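Local coordinates for Afp (Microbacterium arborescens, PDB 2YJK), which probably binds ferric iron and takes up iron as a twelve-subunit Dps protein of the ferritin fold, with iron sites shared between subunits, at residues C[96-101]-C[110-115]; C[38-43]-C[57-62]. All coordinates share one frame; numbering follows the deposited sequence.

Overall arrangement
Contact 2 comes first along the chain, pairing 38-43 of helix 15-45 with 57-62 of helix 51-78; contact 1 follows, where the loop 96-101 lies on 110-115 of helix 105-130. Their centres are about 11 Å apart on the same side of the chain's centre, and they meet at helix 15-45. One turn of that helix looks both ways: Lys-40 and His-43 serve the iron site of contact 2, while NE2 of Gln-41 lies 3.1 Å from O of Pro-99, probably a hydrogen bond to the loop of contact 1. Both contacts also reach the second subunit, so helix 15-45 joins the loop on one side to the iron site on the other, both at the subunit interface.

Contact 1: residues C[96-101]-C[110-115]; sequences TAVPAG and KAIVSD
With chi1 of Thr-96 at -175°, OG1 is trans to the threonine's own N, and chi1 of Asp-115 at -59° sets its CG beside its own backbone N, anti to the carbonyl carbon; together these rotations bring the hydroxyl up to the carboxylate, the two side chains approaching at a slant. Thr-96 OG1 donates to Asp-115 OD2 at 2.6 Å. The other oxygen, Asp-115 OD1, accepts from Ala-97 N at 3.1 Å, and the nearly straight N-H...O angle of 170° supports a well-directed bond. Both oxygens use their syn lone pairs, so the carboxylate is gripped at two points and its rotation should be restricted. The threonine hydroxyl works twice, because OG1 also accepts from Val-98 N at 2.9 Å, which makes Thr-96 to Val-98 an ST turn.

Next to these bonds the contact turns apolar. The methyl CB of Ala-111 points at the loop, 3.6 Å from Val-98 CA, and also packs against CB of Ala-97 and the ring carbon CD of Pro-99. Val-98 and Ile-112 run side by side in the same direction, with CG2 of the valine 3.7 Å from CD1 of the isoleucine. Ile-112 also rests on Ala-42 of helix 15-45, and Thr-96 packs on Arg-86 of the second subunit. The arrangement is an ST turn, clamped by a helix aspartate, that fastens the loop following helix 87-92 to helix 105-130 of the ferritin-like bundle.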
loop_
_atom_site.group_PDB
_atom_site.type_symbol
_atom_site.label_atom_id
_atom_site.label_comp_id
_atom_site.label_asym_id
_atom_site.label_seq_id
_atom_site.Cartn_x
_atom_site.Cartn_y
_atom_site.Cartn_z
ATOM N N THR C 96 -24.884 -30.939 -6.208
ATOM C CA THR C 96 -24.553 -30.382 -4.889
ATOM C C THR C 96 -25.432 -30.922 -3.764
ATOM O O THR C 96 -26.609 -31.209 -3.968
ATOM C CB THR C 96 -24.631 -28.780 -4.879
ATOM O OG1 THR C 96 -24.188 -28.289 -3.612
ATOM C CG2 THR C 96 -26.058 -28.278 -5.138
ATOM N N ALA C 97 -24.866 -31.055 -2.572
ATOM C CA ALA C 97 -25.678 -31.346 -1.379
ATOM C C ALA C 97 -26.046 -30.027 -0.643
ATOM O O ALA C 97 -26.708 -30.058 0.386
ATOM C CB ALA C 97 -24.912 -32.266 -0.439
ATOM N N VAL C 98 -25.585 -28.864 -1.125
ATOM C CA VAL C 98 -25.854 -27.622 -0.378
ATOM C C VAL C 98 -27.385 -27.447 -0.372
ATOM O O VAL C 98 -27.989 -27.535 -1.425
ATOM C CB VAL C 98 -25.182 -26.401 -1.023
ATOM C CG1 VAL C 98 -25.739 -25.109 -0.409
ATOM C CG2 VAL C 98 -23.617 -26.516 -1.022
ATOM N N PRO C 99 -28.005 -27.218 0.805
ATOM C CA PRO C 99 -29.450 -27.052 0.810
ATOM C C PRO C 99 -29.967 -25.815 0.089
ATOM O O PRO C 99 -29.251 -24.824 -0.077
ATOM C CB PRO C 99 -29.803 -26.927 2.320
ATOM C CG PRO C 99 -28.682 -27.596 3.035
ATOM C CD PRO C 99 -27.453 -27.254 2.173
ATOM N N ALA C 100 -31.259 -25.871 -0.237
ATOM C CA ALA C 100 -31.955 -24.840 -1.002
ATOM C C ALA C 100 -32.098 -23.553 -0.215
ATOM O O ALA C 100 -32.235 -22.506 -0.806
ATOM C CB ALA C 100 -33.344 -25.323 -1.447
ATOM N N GLY C 101 -32.140 -23.618 1.110
ATOM C CA GLY C 101 -32.423 -22.383 1.875
ATOM C C GLY C 101 -31.565 -22.316 3.118
ATOM O O GLY C 101 -30.469 -22.858 3.127
ATOM N N LYS C 110 -20.834 -29.723 6.178
ATOM C CA LYS C 110 -20.973 -31.082 5.599
ATOM C C LYS C 110 -21.284 -31.074 4.125
ATOM O O LYS C 110 -20.694 -31.854 3.366
ATOM C CB LYS C 110 -22.032 -31.974 6.316
ATOM C CG LYS C 110 -21.716 -32.267 7.768
ATOM C CD LYS C 110 -22.918 -32.948 8.459
ATOM C CE LYS C 110 -22.486 -33.554 9.810
ATOM N NZ LYS C 110 -23.615 -33.595 10.835
ATOM N N ALA C 111 -22.234 -30.233 3.708
ATOM C CA ALA C 111 -22.608 -30.192 2.269
ATOM C C ALA C 111 -21.372 -29.815 1.422
ATOM O O ALA C 111 -21.156 -30.387 0.350
ATOM C CB ALA C 111 -23.738 -29.191 2.027
ATOM N N ILE C 112 -20.600 -28.824 1.882
ATOM C CA ILE C 112 -19.425 -28.311 1.113
ATOM C C ILE C 112 -18.229 -29.308 1.119
ATOM O O ILE C 112 -17.566 -29.484 0.107
ATOM C CB ILE C 112 -18.948 -26.899 1.633
ATOM C CG1 ILE C 112 -19.997 -25.813 1.324
ATOM C CG2 ILE C 112 -17.567 -26.489 1.084
ATOM C CD1 ILE C 112 -20.177 -25.555 -0.137
ATOM N N VAL C 113 -17.991 -29.978 2.249
ATOM C CA VAL C 113 -17.022 -31.077 2.264
ATOM C C VAL C 113 -17.422 -32.190 1.302
ATOM O O VAL C 113 -16.571 -32.735 0.609
ATOM C CB VAL C 113 -16.731 -31.610 3.711
ATOM C CG1 VAL C 113 -15.795 -32.830 3.714
ATOM C CG2 VAL C 113 -16.138 -30.491 4.516
ATOM N N SER C 114 -18.695 -32.539 1.252
ATOM C CA SER C 114 -19.133 -33.507 0.254
ATOM C C SER C 114 -18.777 -33.070 -1.185
ATOM O O SER C 114 -18.176 -33.888 -1.937
ATOM C CB SER C 114 -20.625 -33.770 0.422
ATOM O OG SER C 114 -21.103 -34.567 -0.629
ATOM N N ASP C 115 -19.109 -31.816 -1.575
ATOM C CA ASP C 115 -18.758 -31.283 -2.914
ATOM C C ASP C 115 -17.177 -31.240 -3.047
ATOM O O ASP C 115 -16.599 -31.675 -4.055
ATOM C CB ASP C 115 -19.383 -29.864 -3.190
ATOM C CG ASP C 115 -21.027 -29.806 -3.116
ATOM O OD1 ASP C 115 -21.770 -30.793 -2.664
ATOM O OD2 ASP C 115 -21.576 -28.680 -3.501
#

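Contact 2: residues C[38-43]-C[57-62]; sequences NGKQAH and LLDSVV. With OFE (Iron(II) oxide), chain B.
Helix segments 38-43 and 57-62 run antiparallel, their N-to-C directions 169° apart and their axes 8.8 Å from each other at closest approach, with Gly-39 facing Val-62 and His-43 facing Leu-58. At the glycine the backbone itself is the surface: CG2 of Val-62 sits 3.6 Å from Gly-39 C, so the valine packs directly on the main chain. A turn further on, CD1 of Leu-58 reaches CB of Ala-42 at 3.7 Å and also lies against the backbone leading into His-43.

The polar side of the interface is built on Asp-59. Its carboxylate stacks over one face of the His-43 imidazole, the two planes 23° apart, with OD1 above the ring centre. Lys-40 bends at chi2 and then extends, bringing NZ to 2.8 Å from Asp-59 OD1 in a salt bridge that uses the syn lone pair. The same NZ lies 2.6 Å from the oxide oxygen and forms a second salt bridge to Asp-70 of the second subunit, so NZ is held near oxygens from its own subunit, the second subunit and the ligand.

Trans to its backbone N (chi1 170°), the imidazole of His-43 swings toward the other helix and directs NE2 at the iron, 2.5 Å away and in the ring plane. The other ring nitrogen, ND1, is hydrogen-bonded to O of His-55, which helps fix the ring's rotation. Water 1 binds the iron at 2.4 Å, and Asp-70 and Glu-74 of the second subunit complete its ligands. A metal held by a histidine from one subunit and carboxylates from its neighbour is the hallmark of the intersubunit ferroxidase centre of Dps proteins.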
loop_
_atom_site.group_PDB
_atom_site.type_symbol
_atom_site.label_atom_id
_atom_site.label_comp_id
_atom_site.label_asym_id
_atom_site.label_seq_id
_atom_site.Cartn_x
_atom_site.Cartn_y
_atom_site.Cartn_z
ATOM N N ASN C 38 -22.260 -22.823 -5.627
ATOM C CA ASN C 38 -22.838 -23.481 -4.462
ATOM C C ASN C 38 -22.223 -23.020 -3.122
ATOM O O ASN C 38 -22.877 -23.123 -2.082
ATOM C CB ASN C 38 -22.771 -25.017 -4.645
ATOM C CG ASN C 38 -23.569 -25.468 -5.840
ATOM O OD1 ASN C 38 -24.650 -24.921 -6.083
ATOM N ND2 ASN C 38 -23.042 -26.452 -6.625
ATOM N N GLY C 39 -20.974 -22.534 -3.148
ATOM C CA GLY C 39 -20.339 -22.041 -1.988
ATOM C C GLY C 39 -20.959 -20.685 -1.653
ATOM O O GLY C 39 -21.125 -20.330 -0.464
ATOM N N LYS C 40 -21.255 -19.884 -2.685
ATOM C CA LYS C 40 -21.918 -18.610 -2.397
ATOM C C LYS C 40 -23.283 -18.844 -1.816
ATOM O O LYS C 40 -23.652 -18.188 -0.856
ATOM C CB LYS C 40 -22.029 -17.705 -3.625
ATOM C CG LYS C 40 -20.754 -16.918 -3.881
ATOM C CD LYS C 40 -20.588 -15.740 -2.830
ATOM C CE LYS C 40 -19.649 -14.703 -3.373
ATOM N NZ LYS C 40 -19.296 -13.666 -2.337
ATOM N N GLN C 41 -24.004 -19.806 -2.385
ATOM C CA GLN C 41 -25.236 -20.259 -1.817
ATOM C C GLN C 41 -25.087 -20.568 -0.332
ATOM O O GLN C 41 -25.897 -20.093 0.419
ATOM C CB GLN C 41 -25.779 -21.496 -2.586
ATOM C CG GLN C 41 -26.950 -22.215 -1.904
ATOM C CD GLN C 41 -28.295 -21.438 -1.989
ATOM O OE1 GLN C 41 -28.381 -20.345 -2.568
ATOM N NE2 GLN C 41 -29.328 -21.985 -1.367
ATOM N N ALA C 42 -24.089 -21.386 0.069
ATOM C CA ALA C 42 -23.832 -21.761 1.504
ATOM C C ALA C 42 -23.479 -20.484 2.306
ATOM O O ALA C 42 -23.972 -20.231 3.413
ATOM C CB ALA C 42 -22.661 -22.825 1.603
ATOM N N HIS C 43 -22.695 -19.619 1.672
ATOM C CA HIS C 43 -22.255 -18.362 2.273
ATOM C C HIS C 43 -23.472 -17.460 2.609
ATOM O O HIS C 43 -23.537 -16.916 3.724
ATOM C CB HIS C 43 -21.332 -17.727 1.250
ATOM C CG HIS C 43 -20.941 -16.324 1.554
ATOM N ND1 HIS C 43 -19.994 -16.005 2.516
ATOM C CD2 HIS C 43 -21.356 -15.156 1.018
ATOM C CE1 HIS C 43 -19.841 -14.694 2.543
ATOM N NE2 HIS C 43 -20.638 -14.164 1.629
ATOM N N LEU C 57 -15.142 -17.837 6.201
ATOM C CA LEU C 57 -14.415 -18.997 5.659
ATOM C C LEU C 57 -14.977 -19.477 4.295
ATOM O O LEU C 57 -14.209 -19.748 3.357
ATOM C CB LEU C 57 -14.369 -20.160 6.670
ATOM C CG LEU C 57 -13.751 -21.479 6.196
ATOM C CD1 LEU C 57 -12.277 -21.189 5.818
ATOM C CD2 LEU C 57 -13.781 -22.488 7.378
ATOM N N LEU C 58 -16.300 -19.609 4.187
ATOM C CA LEU C 58 -16.907 -19.961 2.917
ATOM C C LEU C 58 -16.565 -18.951 1.815
ATOM O O LEU C 58 -16.226 -19.342 0.730
ATOM C CB LEU C 58 -18.422 -20.115 3.066
ATOM C CG LEU C 58 -18.937 -21.356 3.804
ATOM C CD1 LEU C 58 -20.466 -21.242 4.124
ATOM C CD2 LEU C 58 -18.699 -22.574 2.956
ATOM N N ASP C 59 -16.596 -17.649 2.079
ATOM C CA ASP C 59 -16.167 -16.682 1.055
ATOM C C ASP C 59 -14.727 -16.976 0.569
ATOM O O ASP C 59 -14.394 -16.798 -0.608
ATOM C CB ASP C 59 -16.281 -15.230 1.539
ATOM C CG ASP C 59 -17.149 -14.373 0.596
ATOM O OD1 ASP C 59 -17.648 -14.893 -0.443
ATOM O OD2 ASP C 59 -17.389 -13.180 0.896
ATOM N N SER C 60 -13.876 -17.431 1.477
ATOM C CA SER C 60 -12.501 -17.634 1.098
ATOM C C SER C 60 -12.323 -18.946 0.307
ATOM O O SER C 60 -11.556 -18.987 -0.660
ATOM C CB SER C 60 -11.605 -17.389 2.319
ATOM O OG SER C 60 -10.871 -18.529 2.583
ATOM N N VAL C 61 -13.184 -19.934 0.586
ATOM C CA VAL C 61 -13.294 -21.183 -0.208
ATOM C C VAL C 61 -13.752 -20.899 -1.650
ATOM O O VAL C 61 -13.241 -21.466 -2.587
ATOM C CB VAL C 61 -14.260 -22.231 0.482
ATOM C CG1 VAL C 61 -14.758 -23.330 -0.452
ATOM C CG2 VAL C 61 -13.602 -22.831 1.810
ATOM N N VAL C 62 -14.729 -20.030 -1.797
ATOM C CA VAL C 62 -15.250 -19.612 -3.085
ATOM C C VAL C 62 -14.128 -18.899 -3.865
ATOM O O VAL C 62 -13.950 -19.164 -5.060
ATOM C CB VAL C 62 -16.450 -18.652 -2.845
ATOM C CG1 VAL C 62 -16.755 -17.811 -4.077
ATOM C CG2 VAL C 62 -17.685 -19.397 -2.407
HETATM FE FE OFE B . -21.047 -11.830 0.802
HETATM O O OFE B . -18.968 -11.732 -0.559
HETATM O O HOH W 1 -20.409 -10.913 2.886
#